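Local atomic coordinates of alkylhalidase CmlS (Streptomyces venezuelae, PDB entry 3I3L), a protein that binds FAD and is a flavin-dependent halogenase in the biosynthesis of the antibiotic chloramphenicol. Residues A[148-162]-A[165-179]. Residues are numbered along the deposited sequence; the frame is centred on the assembly and turned at random.
With FAD (flavin-adenine dinucleotide), chain B.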
loop_
_atom_site.group_PDB
_atom_site.type_symbol
_atom_site.label_atom_id
_atom_site.label_comp_id
_atom_site.label_asym_id
_atom_site.label_seq_id
_atom_site.Cartn_x
_atom_site.Cartn_y
_atom_site.Cartn_z
ATOM N N GLU A 148 -13.647 -6.639 -24.059
ATOM C CA GLU A 148 -13.176 -7.555 -25.097
ATOM C C GLU A 148 -12.425 -6.823 -26.213
ATOM O O GLU A 148 -12.573 -7.150 -27.391
ATOM C CB GLU A 148 -14.336 -8.377 -25.681
ATOM C CG GLU A 148 -15.099 -9.195 -24.636
ATOM C CD GLU A 148 -16.237 -10.056 -25.256
ATOM O OE1 GLU A 148 -17.187 -9.493 -25.824
ATOM O OE2 GLU A 148 -16.177 -11.291 -25.164
ATOM N N THR A 149 -11.570 -5.865 -25.839
ATOM C CA THR A 149 -10.838 -5.052 -26.805
ATOM C C THR A 149 -9.407 -4.897 -26.254
ATOM O O THR A 149 -9.107 -3.895 -25.603
ATOM C CB THR A 149 -11.504 -3.633 -26.973
ATOM O OG1 THR A 149 -12.876 -3.761 -27.344
ATOM C CG2 THR A 149 -10.829 -2.813 -28.053
ATOM N N PRO A 150 -8.547 -5.912 -26.456
ATOM C CA PRO A 150 -7.214 -5.835 -25.955
ATOM C C PRO A 150 -6.387 -4.769 -26.682
ATOM O O PRO A 150 -6.544 -4.584 -27.891
ATOM C CB PRO A 150 -6.634 -7.230 -26.284
ATOM C CG PRO A 150 -7.490 -7.786 -27.339
ATOM C CD PRO A 150 -8.824 -7.221 -27.094
ATOM N N VAL A 151 -5.509 -4.097 -25.951
ATOM C CA VAL A 151 -4.557 -3.157 -26.558
ATOM C C VAL A 151 -3.298 -3.926 -26.931
ATOM O O VAL A 151 -2.563 -4.444 -26.094
ATOM C CB VAL A 151 -4.184 -2.033 -25.651
ATOM C CG1 VAL A 151 -3.048 -1.190 -26.265
ATOM C CG2 VAL A 151 -5.392 -1.176 -25.295
ATOM N N THR A 152 -3.049 -3.971 -28.220
ATOM C CA THR A 152 -2.138 -4.895 -28.832
ATOM C C THR A 152 -0.780 -4.234 -29.066
ATOM O O THR A 152 0.233 -4.903 -29.235
ATOM C CB THR A 152 -2.819 -5.320 -30.187
ATOM O OG1 THR A 152 -3.441 -6.614 -29.989
ATOM C CG2 THR A 152 -1.862 -5.302 -31.325
ATOM N N ASP A 153 -0.751 -2.912 -29.069
ATOM C CA ASP A 153 0.513 -2.195 -29.270
ATOM C C ASP A 153 0.330 -0.766 -28.815
ATOM O O ASP A 153 -0.757 -0.244 -28.880
ATOM C CB ASP A 153 0.982 -2.194 -30.724
ATOM C CG ASP A 153 2.335 -1.450 -30.899
ATOM O OD1 ASP A 153 3.393 -2.057 -30.624
ATOM O OD2 ASP A 153 2.321 -0.268 -31.295
ATOM N N VAL A 154 1.412 -0.159 -28.329
ATOM C CA VAL A 154 1.375 1.176 -27.745
ATOM C C VAL A 154 2.603 1.871 -28.301
ATOM O O VAL A 154 3.742 1.409 -28.083
ATOM C CB VAL A 154 1.482 1.166 -26.188
ATOM C CG1 VAL A 154 1.508 2.579 -25.642
ATOM C CG2 VAL A 154 0.286 0.403 -25.585
ATOM N N ASP A 155 2.383 2.926 -29.087
ATOM C CA ASP A 155 3.541 3.569 -29.733
ATOM C C ASP A 155 3.673 4.946 -29.176
ATOM O O ASP A 155 2.694 5.713 -29.181
ATOM C CB ASP A 155 3.351 3.617 -31.266
ATOM C CG ASP A 155 4.647 3.775 -32.027
ATOM O OD1 ASP A 155 5.563 4.466 -31.537
ATOM O OD2 ASP A 155 4.755 3.197 -33.153
ATOM N N LEU A 156 4.891 5.278 -28.746
ATOM C CA LEU A 156 5.153 6.495 -28.027
ATOM C C LEU A 156 6.247 7.264 -28.750
ATOM O O LEU A 156 6.641 8.337 -28.320
ATOM C CB LEU A 156 5.673 6.175 -26.596
ATOM C CG LEU A 156 4.849 5.231 -25.727
ATOM C CD1 LEU A 156 5.648 4.790 -24.457
ATOM C CD2 LEU A 156 3.511 5.871 -25.324
ATOM N N SER A 157 6.708 6.711 -29.866
ATOM C CA SER A 157 7.837 7.307 -30.585
ATOM C C SER A 157 7.514 8.634 -31.224
ATOM O O SER A 157 8.432 9.396 -31.551
ATOM C CB SER A 157 8.374 6.367 -31.638
ATOM O OG SER A 157 7.380 6.165 -32.614
ATOM N N ASP A 158 6.240 8.930 -31.429
ATOM C CA ASP A 158 5.889 10.262 -31.882
ATOM C C ASP A 158 5.702 11.089 -30.629
ATOM O O ASP A 158 4.797 10.839 -29.840
ATOM C CB ASP A 158 4.642 10.251 -32.778
ATOM C CG ASP A 158 4.167 11.679 -33.206
ATOM O OD1 ASP A 158 4.656 12.677 -32.676
ATOM O OD2 ASP A 158 3.247 11.786 -34.063
ATOM N N PRO A 159 6.577 12.066 -30.427
ATOM C CA PRO A 159 6.593 12.824 -29.172
ATOM C C PRO A 159 5.331 13.663 -28.921
ATOM O O PRO A 159 5.087 14.029 -27.764
ATOM C CB PRO A 159 7.815 13.731 -29.332
ATOM C CG PRO A 159 7.976 13.887 -30.807
ATOM C CD PRO A 159 7.633 12.514 -31.368
ATOM N N ASP A 160 4.536 13.948 -29.982
ATOM C CA ASP A 160 3.294 14.747 -29.850
ATOM C C ASP A 160 2.040 13.974 -29.504
ATOM O O ASP A 160 0.991 14.551 -29.275
ATOM C CB ASP A 160 3.047 15.601 -31.113
ATOM C CG ASP A 160 4.162 16.645 -31.332
ATOM O OD1 ASP A 160 4.761 17.150 -30.324
ATOM O OD2 ASP A 160 4.488 16.905 -32.500
ATOM N N ARG A 161 2.109 12.657 -29.483
ATOM C CA ARG A 161 0.879 11.915 -29.296
ATOM C C ARG A 161 1.187 10.530 -28.801
ATOM O O ARG A 161 2.349 10.126 -28.778
ATOM C CB ARG A 161 0.133 11.783 -30.656
ATOM C CG ARG A 161 1.033 11.249 -31.780
ATOM C CD ARG A 161 0.208 11.004 -33.129
ATOM N NE ARG A 161 -0.640 12.161 -33.417
ATOM C CZ ARG A 161 -0.179 13.297 -33.931
ATOM N NH1 ARG A 161 1.116 13.443 -34.261
ATOM N NH2 ARG A 161 -1.019 14.290 -34.122
ATOM N N VAL A 162 0.145 9.793 -28.447
ATOM C CA VAL A 162 0.290 8.369 -28.223
ATOM C C VAL A 162 -0.575 7.689 -29.266
ATOM O O VAL A 162 -1.683 8.123 -29.465
ATOM C CB VAL A 162 -0.211 7.962 -26.779
ATOM C CG1 VAL A 162 -0.302 6.483 -26.639
ATOM C CG2 VAL A 162 0.713 8.554 -25.690
ATOM N N THR A 165 -2.562 0.413 -30.826
ATOM C CA THR A 165 -3.243 -0.538 -31.684
ATOM C C THR A 165 -4.095 -1.420 -30.833
ATOM O O THR A 165 -3.632 -1.925 -29.809
ATOM C CB THR A 165 -2.313 -1.357 -32.552
ATOM O OG1 THR A 165 -1.529 -0.471 -33.341
ATOM C CG2 THR A 165 -3.116 -2.264 -33.494
ATOM N N VAL A 166 -5.335 -1.614 -31.278
ATOM C CA VAL A 166 -6.424 -2.292 -30.536
ATOM C C VAL A 166 -7.078 -3.375 -31.433
ATOM O O VAL A 166 -7.263 -3.161 -32.649
ATOM C CB VAL A 166 -7.450 -1.189 -30.201
ATOM C CG1 VAL A 166 -8.825 -1.603 -30.444
ATOM C CG2 VAL A 166 -7.199 -0.611 -28.810
ATOM N N ARG A 167 -7.424 -4.534 -30.854
ATOM C CA ARG A 167 -8.129 -5.576 -31.615
ATOM C C ARG A 167 -9.614 -5.484 -31.394
ATOM O O ARG A 167 -10.100 -5.886 -30.344
ATOM C CB ARG A 167 -7.630 -6.984 -31.287
ATOM C CG ARG A 167 -6.714 -7.577 -32.360
ATOM C CD ARG A 167 -6.818 -9.127 -32.522
ATOM N NE ARG A 167 -6.869 -9.861 -31.235
ATOM C CZ ARG A 167 -5.807 -10.388 -30.587
ATOM N NH1 ARG A 167 -5.987 -11.012 -29.424
ATOM N NH2 ARG A 167 -4.559 -10.297 -31.086
ATOM N N ARG A 168 -10.312 -4.947 -32.395
ATOM C CA ARG A 168 -11.769 -4.702 -32.397
ATOM C C ARG A 168 -12.372 -5.642 -33.432
ATOM O O ARG A 168 -12.134 -5.491 -34.635
ATOM C CB ARG A 168 -12.055 -3.254 -32.815
ATOM C CG ARG A 168 -13.514 -2.808 -32.721
ATOM C CD ARG A 168 -13.703 -1.418 -33.349
ATOM N NE ARG A 168 -14.567 -0.547 -32.531
ATOM C CZ ARG A 168 -14.166 0.242 -31.516
ATOM N NH1 ARG A 168 -12.887 0.303 -31.136
ATOM N NH2 ARG A 168 -15.068 0.979 -30.871
ATOM N N GLY A 169 -13.142 -6.617 -32.952
ATOM C CA GLY A 169 -13.532 -7.755 -33.779
ATOM C C GLY A 169 -12.309 -8.639 -33.964
ATOM O O GLY A 169 -11.740 -9.134 -32.989
ATOM N N GLY A 170 -11.913 -8.846 -35.222
ATOM C CA GLY A 170 -10.646 -9.536 -35.560
ATOM C C GLY A 170 -9.715 -8.580 -36.290
ATOM O O GLY A 170 -8.626 -8.965 -36.737
ATOM N N GLU A 171 -10.160 -7.324 -36.402
ATOM C CA GLU A 171 -9.408 -6.272 -37.057
ATOM C C GLU A 171 -8.533 -5.516 -36.036
ATOM O O GLU A 171 -8.994 -5.166 -34.937
ATOM C CB GLU A 171 -10.365 -5.273 -37.718
ATOM C CG GLU A 171 -11.420 -5.901 -38.681
ATOM C CD GLU A 171 -12.457 -4.877 -39.210
ATOM O OE1 GLU A 171 -13.455 -5.304 -39.858
ATOM O OE2 GLU A 171 -12.280 -3.651 -38.978
ATOM N N SER A 172 -7.280 -5.275 -36.407
ATOM C CA SER A 172 -6.512 -4.233 -35.761
ATOM C C SER A 172 -7.110 -2.851 -36.080
ATOM O O SER A 172 -7.278 -2.507 -37.222
ATOM C CB SER A 172 -5.037 -4.275 -36.163
ATOM O OG SER A 172 -4.456 -5.512 -35.793
ATOM N N VAL A 173 -7.423 -2.077 -35.051
ATOM C CA VAL A 173 -7.780 -0.698 -35.217
ATOM C C VAL A 173 -6.812 0.187 -34.427
ATOM O O VAL A 173 -6.378 -0.152 -33.323
ATOM C CB VAL A 173 -9.214 -0.455 -34.742
ATOM C CG1 VAL A 173 -9.518 1.012 -34.721
ATOM C CG2 VAL A 173 -10.220 -1.152 -35.743
ATOM N N THR A 174 -6.585 1.384 -34.944
ATOM C CA THR A 174 -5.587 2.272 -34.468
ATOM C C THR A 174 -6.243 3.482 -33.826
ATOM O O THR A 174 -7.195 4.007 -34.356
ATOM C CB THR A 174 -4.723 2.595 -35.722
ATOM O OG1 THR A 174 -3.463 1.957 -35.619
ATOM C CG2 THR A 174 -4.571 4.025 -35.981
ATOM N N VAL A 175 -5.764 3.944 -32.679
ATOM C CA VAL A 175 -6.371 5.113 -32.014
ATOM C C VAL A 175 -5.317 6.070 -31.405
ATOM O O VAL A 175 -4.375 5.587 -30.787
ATOM C CB VAL A 175 -7.261 4.736 -30.848
ATOM C CG1 VAL A 175 -8.052 5.998 -30.435
ATOM C CG2 VAL A 175 -8.267 3.615 -31.219
ATOM N N GLU A 176 -5.490 7.399 -31.545
ATOM C CA GLU A 176 -4.530 8.340 -30.992
ATOM C C GLU A 176 -5.105 9.047 -29.785
ATOM O O GLU A 176 -6.322 9.158 -29.653
ATOM C CB GLU A 176 -4.019 9.365 -32.026
ATOM C CG GLU A 176 -5.003 10.463 -32.430
ATOM C CD GLU A 176 -4.422 11.493 -33.352
ATOM O OE1 GLU A 176 -5.094 11.751 -34.375
ATOM O OE2 GLU A 176 -3.342 12.103 -33.064
ATOM N N SER A 177 -4.220 9.499 -28.891
ATOM C CA SER A 177 -4.637 10.258 -27.714
ATOM C C SER A 177 -3.491 11.132 -27.226
ATOM O O SER A 177 -2.343 10.980 -27.686
ATOM C CB SER A 177 -5.148 9.283 -26.636
ATOM O OG SER A 177 -4.055 8.467 -26.135
ATOM N N ASP A 178 -3.794 12.096 -26.358
ATOM C CA ASP A 178 -2.804 12.952 -25.774
ATOM C C ASP A 178 -1.953 12.218 -24.697
ATOM O O ASP A 178 -0.715 12.446 -24.603
ATOM C CB ASP A 178 -3.467 14.136 -25.102
ATOM C CG ASP A 178 -4.245 15.001 -26.097
ATOM O OD1 ASP A 178 -3.636 15.318 -27.128
ATOM O OD2 ASP A 178 -5.429 15.337 -25.817
ATOM N N PHE A 179 -2.631 11.408 -23.880
ATOM C CA PHE A 179 -1.940 10.617 -22.851
ATOM C C PHE A 179 -2.415 9.197 -22.870
ATOM O O PHE A 179 -3.519 8.892 -23.433
ATOM C CB PHE A 179 -2.107 11.206 -21.454
ATOM C CG PHE A 179 -1.406 12.490 -21.264
ATOM C CD1 PHE A 179 -0.123 12.530 -20.764
ATOM C CD2 PHE A 179 -2.055 13.694 -21.527
ATOM C CE1 PHE A 179 0.550 13.744 -20.569
ATOM C CE2 PHE A 179 -1.375 14.945 -21.350
ATOM C CZ PHE A 179 -0.099 14.967 -20.849
HETATM P PA FAD B . -5.580 -5.927 -12.422
HETATM O O1A FAD B . -4.760 -7.103 -12.901
HETATM O O2A FAD B . -6.514 -6.183 -11.291
HETATM O O5B FAD B . -6.416 -5.347 -13.699
HETATM C C5B FAD B . -5.784 -5.179 -14.952
HETATM C C4B FAD B . -6.769 -5.395 -16.123
HETATM O O4B FAD B . -6.057 -5.100 -17.348
HETATM C C3B FAD B . -7.251 -6.821 -16.235
HETATM O O3B FAD B . -8.641 -6.858 -16.122
HETATM C C2B FAD B . -6.814 -7.277 -17.636
HETATM O O2B FAD B . -7.837 -7.963 -18.286
HETATM C C1B FAD B . -6.500 -5.976 -18.357
HETATM N N9A FAD B . -5.483 -6.001 -19.392
HETATM C C8A FAD B . -4.252 -6.584 -19.334
HETATM N N7A FAD B . -3.604 -6.343 -20.495
HETATM C C5A FAD B . -4.436 -5.683 -21.335
HETATM C C6A FAD B . -4.278 -5.221 -22.628
HETATM N N6A FAD B . -3.142 -5.393 -23.280
HETATM N N1A FAD B . -5.315 -4.528 -23.192
HETATM C C2A FAD B . -6.498 -4.324 -22.527
HETATM N N3A FAD B . -6.631 -4.776 -21.251
HETATM C C4A FAD B . -5.618 -5.445 -20.656
HETATM N N1 FAD B . -4.504 -6.985 -3.362
HETATM C C2 FAD B . -5.267 -6.513 -2.307
HETATM O O2 FAD B . -5.529 -5.318 -2.287
HETATM N N3 FAD B . -5.694 -7.345 -1.306
HETATM C C4 FAD B . -5.380 -8.678 -1.324
HETATM O O4 FAD B . -5.811 -9.432 -0.393
HETATM C C4X FAD B . -4.583 -9.160 -2.365
HETATM N N5 FAD B . -4.265 -10.489 -2.422
HETATM C C5X FAD B . -3.570 -10.972 -3.507
HETATM C C6 FAD B . -3.229 -12.331 -3.570
HETATM C C7 FAD B . -2.466 -12.792 -4.616
HETATM C C7M FAD B . -2.098 -14.252 -4.723
HETATM C C8 FAD B . -2.101 -11.899 -5.618
HETATM C C8M FAD B . -1.370 -12.368 -6.811
HETATM C C9 FAD B . -2.396 -10.533 -5.550
HETATM C C9A FAD B . -3.148 -10.096 -4.470
HETATM N N10 FAD B . -3.482 -8.773 -4.448
HETATM C C10 FAD B . -4.149 -8.288 -3.387
HETATM C "C1'" FAD B . -2.848 -7.915 -5.489
HETATM C "C2'" FAD B . -3.912 -7.187 -6.277
HETATM O "O2'" FAD B . -4.830 -8.112 -6.701
HETATM C "C3'" FAD B . -3.410 -6.353 -7.426
HETATM O "O3'" FAD B . -2.522 -5.372 -6.936
HETATM C "C4'" FAD B . -4.594 -5.612 -8.131
HETATM O "O4'" FAD B . -5.439 -6.504 -8.805
HETATM C "C5'" FAD B . -4.043 -4.655 -9.180
HETATM O "O5'" FAD B . -5.081 -3.928 -9.771
HETATM P P FAD B . -4.803 -3.419 -11.240
HETATM O O1P FAD B . -3.426 -2.797 -11.305
HETATM O O2P FAD B . -5.996 -2.605 -11.729
HETATM O O3P FAD B . -4.577 -4.751 -12.130
HETATM O O HOH W 1 0.370 1.439 -32.209
HETATM O O HOH W 2 -2.158 14.675 -28.910
#
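Thr152 and Asp153 both turn their backbone N-H groups to the carbonyl oxygen of Thr165, Thr152 N at 2.7 Å from Thr165 O and Asp153 N at 3.1 Å. Two residues facing one make a classic beta bulge, and the doubly gripped oxygen marks where the antiparallel register slips. Beside it Thr165 N returns a bond to Asp153 O, and a water joins Asp153 OD2 to Thr165 OG1, polar ends suited to this partly exposed face. On the other face branched valines fill the buried side: Val151 CG2 lies 4.0 Å from Val166 CG2, brought there by a chi1 of 172° that sets CG2 beside the backbone N. In its non-hydrogen-bonded pair with Val166, Val151 points its N and O away from the neighbouring strand, toward FAD. Its N donates to FAD N1A at 2.8 Å, nearly straight at 175°, and its O accepts from FAD N6A, so plain backbone reads the adenine edge.

At the far end Val162 and Ser177 exchange backbone bonds. Arg161 centres a salt-bridge network, its several N-H groups suiting it to serve two carboxylates: NE meets Glu176 OE2 at 2.7 Å and NH1 meets Asp158 OD2 at 2.7 Å, both at the guanidinium edge, fixing its rotation.

The three-stranded antiparallel sheet 151-155, 162-168 and 171-177 packs Val151, Val166 and Val175 on Tyr52 of strand 48-52, while Phe179, entering the central strand 179-182, rests on helix 327-347.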